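Local coordinates for glutamate--tRNA ligase, cytoplasmic (Saccharomyces cerevisiae, PDB 2HRA), which attaches glutamate to its cognate tRNA at the cost of ATP, this piece being the N-terminal GST-like domain that joins it to the cofactor Arc1p, at residues T118-L123 with D161-R166; K102-K107 with G144-N149. One frame throughout, in Å; residues are numbered along the deposited sequence.

Contact 1. Residues T118-L123 with D161-R166; sequences TLDSQL and DVNVSR
Asp120 and Asn163 carry the polar part of this contact, their side chains set roughly perpendicular, with carboxylate and amide planes 22° apart. Asn163 ND2 donates to the backbone Asp120 O at 3.1 Å; the donor stands above the carbonyl plane, and the bond is bent. The Asp120 carboxylate swings away from its own backbone N (chi1 -164°) and enters the first turn of helix 162-172. Its OD1 accepts from Val164 N at 3.1 Å and weakly from Asn163 N, although the modelled place of OD1 is not fully certain. Asp120 OD2 takes a hydrogen bond from a water at 2.6 Å, and that water accepts from Val162 N. With an alanine in place of Asn163, Asp120 O is likely to lose its side-chain donor from this helix.

Apolar contacts lie beside these bonds. Leu119 CG meets Val164 CG2 at 4.0 Å, the two side chains crossing squarely, and Leu123 CB rests on Asn163 CB at 3.8 Å. Trp167 and Ile129 close over the leucines.

The axes of segments 118-122 and 162-166 come within 7.9 Å, at 78° to each other, in the GST-like helical half. Residues 161-166 belong to a region that interacts with Arc1p. Asp161 OD1 lies 4.0 Å from Asp120 OD2, and Glu117 is close to Asp161. The helix N terminus would probably offset this crowding of acids at Asp120.

Contact 2. Residues K102-K107 with G144-N149; sequences KELVIK and GALRSN
Val105 and Ala145 mark the closest backbone approach, 5.1 Å from CA to CA, where the chain just after the wider pi-type turn at 102-104 passes helix 137-148. Helices 90-104 and 137-148 belong to the all-helical half of the GST-like fold. Ala145 offers a small methyl to two neighbours: its CB lies 3.7 Å from Val105 CG1 and 3.8 Å from Leu104 CB. Leu104 then reaches on to Leu146, CD2 to CD2 at 4.0 Å, the two leucines meeting at a slant. Leu116, Val164 and Trp167 extend this core around Leu146. At the far end of the segments the extended Lys107 chain runs antiparallel alongside the Asn149 side chain. The polar links involve Ser148 and two waters. Ser148 OG sits between its own backbone N and carbonyl carbon (chi1 87°), from where it donates back to Ala145 O at 2.8 Å. One water donates to both Val105 O and Ser148 OG, so it bridges the segments. A second water sits between Lys107 NZ and Ser148 O: it accepts from Lys107 NZ at 3.0 Å and donates to Ser148 O at 3.1 Å.

The strands and helices of the N-terminal half precede both contacts in the chain. Residues 102-107 come first, then 118-123, then 144-149, then 161-166. The contacts therefore cross and neither nests in the other. Contact 2 closes a loop of 36 residues, bringing the end of helix 90-104 to helix 137-148. Contact 1 closes one of 37 residues, from the end of helix 109-122 to the start of helix 162-172. Their centres lie about 15 Å apart, and about 9 Å (contact 2) and 17 Å (contact 1) from the centre of the chain. They share a core: Leu146 CD1 packs on Leu119 CD2 and Val164 CG1, each at 4.1 Å. Together they tie four helices into one bundle.

Contact 1. Residues T118-L123 with D161-R166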
# COMPACT_ATOMS: atom_id res chain seq x y z
N THR A 118 13.38 5.72 11.41
CA THR A 118 12.71 7.00 11.22
C THR A 118 11.20 6.89 11.46
O THR A 118 10.60 7.76 12.13
CB THR A 118 13.01 7.54 9.82
OG1 THR A 118 14.42 7.72 9.70
CG2 THR A 118 12.32 8.88 9.60
N LEU A 119 10.59 5.87 10.86
CA LEU A 119 9.15 5.62 11.02
C LEU A 119 8.80 5.24 12.48
O LEU A 119 7.79 5.69 13.05
CB LEU A 119 8.73 4.50 10.07
CG LEU A 119 7.24 4.07 9.99
CD1 LEU A 119 6.30 5.30 9.68
CD2 LEU A 119 7.04 2.91 8.99
N ASP A 120 9.63 4.41 13.09
CA ASP A 120 9.45 4.03 14.51
C ASP A 120 9.46 5.26 15.44
O ASP A 120 8.58 5.39 16.33
CB ASP A 120 10.52 3.04 14.93
CG ASP A 120 10.19 2.29 16.24
OD1 ASP A 120 9.29 1.43 16.23
OD2 ASP A 120 10.87 2.53 17.26
N SER A 121 10.40 6.18 15.21
CA SER A 121 10.51 7.37 16.05
C SER A 121 9.28 8.23 15.83
O SER A 121 8.74 8.79 16.77
CB SER A 121 11.79 8.18 15.75
OG SER A 121 12.97 7.48 16.12
N GLN A 122 8.85 8.33 14.58
CA GLN A 122 7.64 9.06 14.21
C GLN A 122 6.39 8.51 14.93
O GLN A 122 5.51 9.27 15.34
CB GLN A 122 7.45 9.00 12.70
CG GLN A 122 6.25 9.83 12.20
CD GLN A 122 6.39 11.34 12.41
OE1 GLN A 122 7.48 11.86 12.61
NE2 GLN A 122 5.26 12.06 12.34
N LEU A 123 6.32 7.20 15.11
CA LEU A 123 5.17 6.56 15.70
C LEU A 123 5.27 6.44 17.22
O LEU A 123 4.42 5.79 17.86
CB LEU A 123 4.97 5.18 15.08
CG LEU A 123 4.47 5.23 13.65
CD1 LEU A 123 4.58 3.87 13.03
CD2 LEU A 123 2.99 5.77 13.61
N ASP A 161 11.76 -2.11 16.78
CA ASP A 161 10.90 -1.06 16.24
C ASP A 161 9.47 -1.38 16.60
O ASP A 161 8.69 -1.78 15.74
CB ASP A 161 11.05 -0.99 14.72
CG ASP A 161 12.45 -0.59 14.28
OD1 ASP A 161 13.13 0.18 15.01
OD2 ASP A 161 12.89 -0.99 13.19
N VAL A 162 9.15 -1.23 17.88
CA VAL A 162 7.94 -1.80 18.43
C VAL A 162 6.78 -0.90 18.07
O VAL A 162 5.65 -1.36 17.99
CB VAL A 162 7.98 -2.03 19.95
CG1 VAL A 162 9.06 -3.08 20.30
CG2 VAL A 162 8.26 -0.78 20.69
N ASN A 163 7.07 0.36 17.80
CA ASN A 163 6.02 1.27 17.37
C ASN A 163 5.57 0.91 15.96
O ASN A 163 4.37 0.86 15.68
CB ASN A 163 6.53 2.69 17.43
CG ASN A 163 7.00 3.05 18.81
OD1 ASN A 163 6.34 2.74 19.81
ND2 ASN A 163 8.13 3.72 18.89
N VAL A 164 6.52 0.58 15.10
CA VAL A 164 6.20 0.09 13.75
C VAL A 164 5.41 -1.21 13.86
O VAL A 164 4.40 -1.41 13.20
CB VAL A 164 7.49 -0.13 12.90
CG1 VAL A 164 7.14 -0.82 11.55
CG2 VAL A 164 8.20 1.22 12.64
N SER A 165 5.89 -2.11 14.70
CA SER A 165 5.22 -3.39 14.89
C SER A 165 3.75 -3.21 15.27
O SER A 165 2.86 -3.83 14.68
CB SER A 165 5.95 -4.17 15.98
OG SER A 165 5.42 -5.47 16.06
N ARG A 166 3.51 -2.36 16.25
CA ARG A 166 2.16 -2.17 16.78
C ARG A 166 1.27 -1.44 15.78
O ARG A 166 0.11 -1.82 15.58
CB ARG A 166 2.25 -1.44 18.10
CG ARG A 166 2.82 -2.32 19.21
CD ARG A 166 3.02 -1.58 20.50
NE ARG A 166 3.52 -2.48 21.55
CZ ARG A 166 4.29 -2.11 22.58
NH1 ARG A 166 4.67 -0.85 22.72
NH2 ARG A 166 4.69 -3.01 23.47
O HOH W 1 10.47 1.26 19.53

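Contact 2. Residues K102-K107 with G144-N149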
# COMPACT_ATOMS: atom_id res chain seq x y z
N LYS A 102 10.17 5.23 -2.16
CA LYS A 102 11.58 5.34 -2.50
C LYS A 102 12.50 4.55 -1.59
O LYS A 102 13.59 4.17 -2.00
CB LYS A 102 12.03 6.79 -2.48
CG LYS A 102 11.39 7.63 -3.56
CD LYS A 102 11.62 9.10 -3.31
CE LYS A 102 10.81 9.95 -4.30
NZ LYS A 102 11.41 11.31 -4.44
N GLU A 103 12.07 4.30 -0.35
CA GLU A 103 12.96 3.68 0.62
C GLU A 103 12.44 2.39 1.24
O GLU A 103 13.18 1.41 1.27
CB GLU A 103 13.36 4.70 1.69
CG GLU A 103 13.63 6.08 1.11
CD GLU A 103 14.79 6.76 1.76
OE1 GLU A 103 14.72 6.95 2.99
OE2 GLU A 103 15.78 7.09 1.04
N LEU A 104 11.18 2.34 1.69
CA LEU A 104 10.70 1.14 2.38
C LEU A 104 10.49 -0.09 1.49
O LEU A 104 10.45 -1.22 2.01
CB LEU A 104 9.43 1.42 3.19
CG LEU A 104 9.51 2.45 4.34
CD1 LEU A 104 8.14 2.68 4.92
CD2 LEU A 104 10.49 1.99 5.43
N VAL A 105 10.40 0.10 0.18
CA VAL A 105 10.26 -1.06 -0.75
C VAL A 105 11.60 -1.73 -1.13
O VAL A 105 11.62 -2.86 -1.66
CB VAL A 105 9.53 -0.68 -2.05
CG1 VAL A 105 8.08 -0.35 -1.75
CG2 VAL A 105 10.26 0.44 -2.77
N ILE A 106 12.69 -1.03 -0.85
CA ILE A 106 14.02 -1.43 -1.28
C ILE A 106 14.60 -2.44 -0.31
O ILE A 106 14.69 -2.18 0.90
CB ILE A 106 14.95 -0.20 -1.38
CG1 ILE A 106 14.41 0.78 -2.42
CG2 ILE A 106 16.37 -0.61 -1.79
CD1 ILE A 106 15.38 1.89 -2.79
N LYS A 107 15.03 -3.58 -0.87
CA LYS A 107 15.59 -4.67 -0.09
C LYS A 107 17.10 -4.48 0.09
O LYS A 107 17.92 -5.18 -0.50
CB LYS A 107 15.24 -6.03 -0.71
CG LYS A 107 13.72 -6.40 -0.58
CD LYS A 107 13.55 -7.92 -0.77
CE LYS A 107 12.08 -8.40 -0.74
NZ LYS A 107 12.04 -9.90 -0.99
N GLY A 144 1.57 -0.56 2.78
CA GLY A 144 1.72 -1.28 1.52
C GLY A 144 3.15 -1.59 1.18
O GLY A 144 3.49 -2.72 0.84
N ALA A 145 4.02 -0.60 1.31
CA ALA A 145 5.45 -0.78 1.06
C ALA A 145 6.00 -1.92 1.93
O ALA A 145 6.71 -2.81 1.44
CB ALA A 145 6.22 0.53 1.29
N LEU A 146 5.70 -1.92 3.23
CA LEU A 146 6.25 -2.97 4.12
C LEU A 146 5.64 -4.35 3.87
O LEU A 146 6.33 -5.39 3.96
CB LEU A 146 6.13 -2.55 5.61
CG LEU A 146 6.89 -1.27 6.02
CD1 LEU A 146 6.52 -0.87 7.45
CD2 LEU A 146 8.40 -1.42 5.90
N ARG A 147 4.36 -4.38 3.49
CA ARG A 147 3.70 -5.63 3.09
C ARG A 147 4.43 -6.23 1.90
O ARG A 147 4.60 -7.43 1.82
CB ARG A 147 2.22 -5.41 2.74
CG ARG A 147 1.42 -6.68 2.39
CD ARG A 147 1.60 -7.73 3.48
NE ARG A 147 0.97 -9.01 3.19
CZ ARG A 147 1.54 -10.01 2.54
NH1 ARG A 147 2.79 -9.91 2.07
NH2 ARG A 147 0.86 -11.11 2.34
N SER A 148 4.88 -5.38 0.99
CA SER A 148 5.54 -5.86 -0.23
C SER A 148 6.97 -6.36 0.07
O SER A 148 7.52 -7.15 -0.69
CB SER A 148 5.57 -4.75 -1.29
OG SER A 148 6.73 -3.92 -1.14
N ASN A 149 7.56 -5.90 1.17
CA ASN A 149 9.00 -6.11 1.45
C ASN A 149 9.22 -7.12 2.56
O ASN A 149 9.14 -6.78 3.75
CB ASN A 149 9.64 -4.80 1.85
CG ASN A 149 11.13 -4.85 1.90
OD1 ASN A 149 11.78 -3.81 1.77
ND2 ASN A 149 11.72 -6.05 2.08
O HOH W 2 9.66 -4.63 -1.45
O HOH W 3 9.08 -9.84 -0.57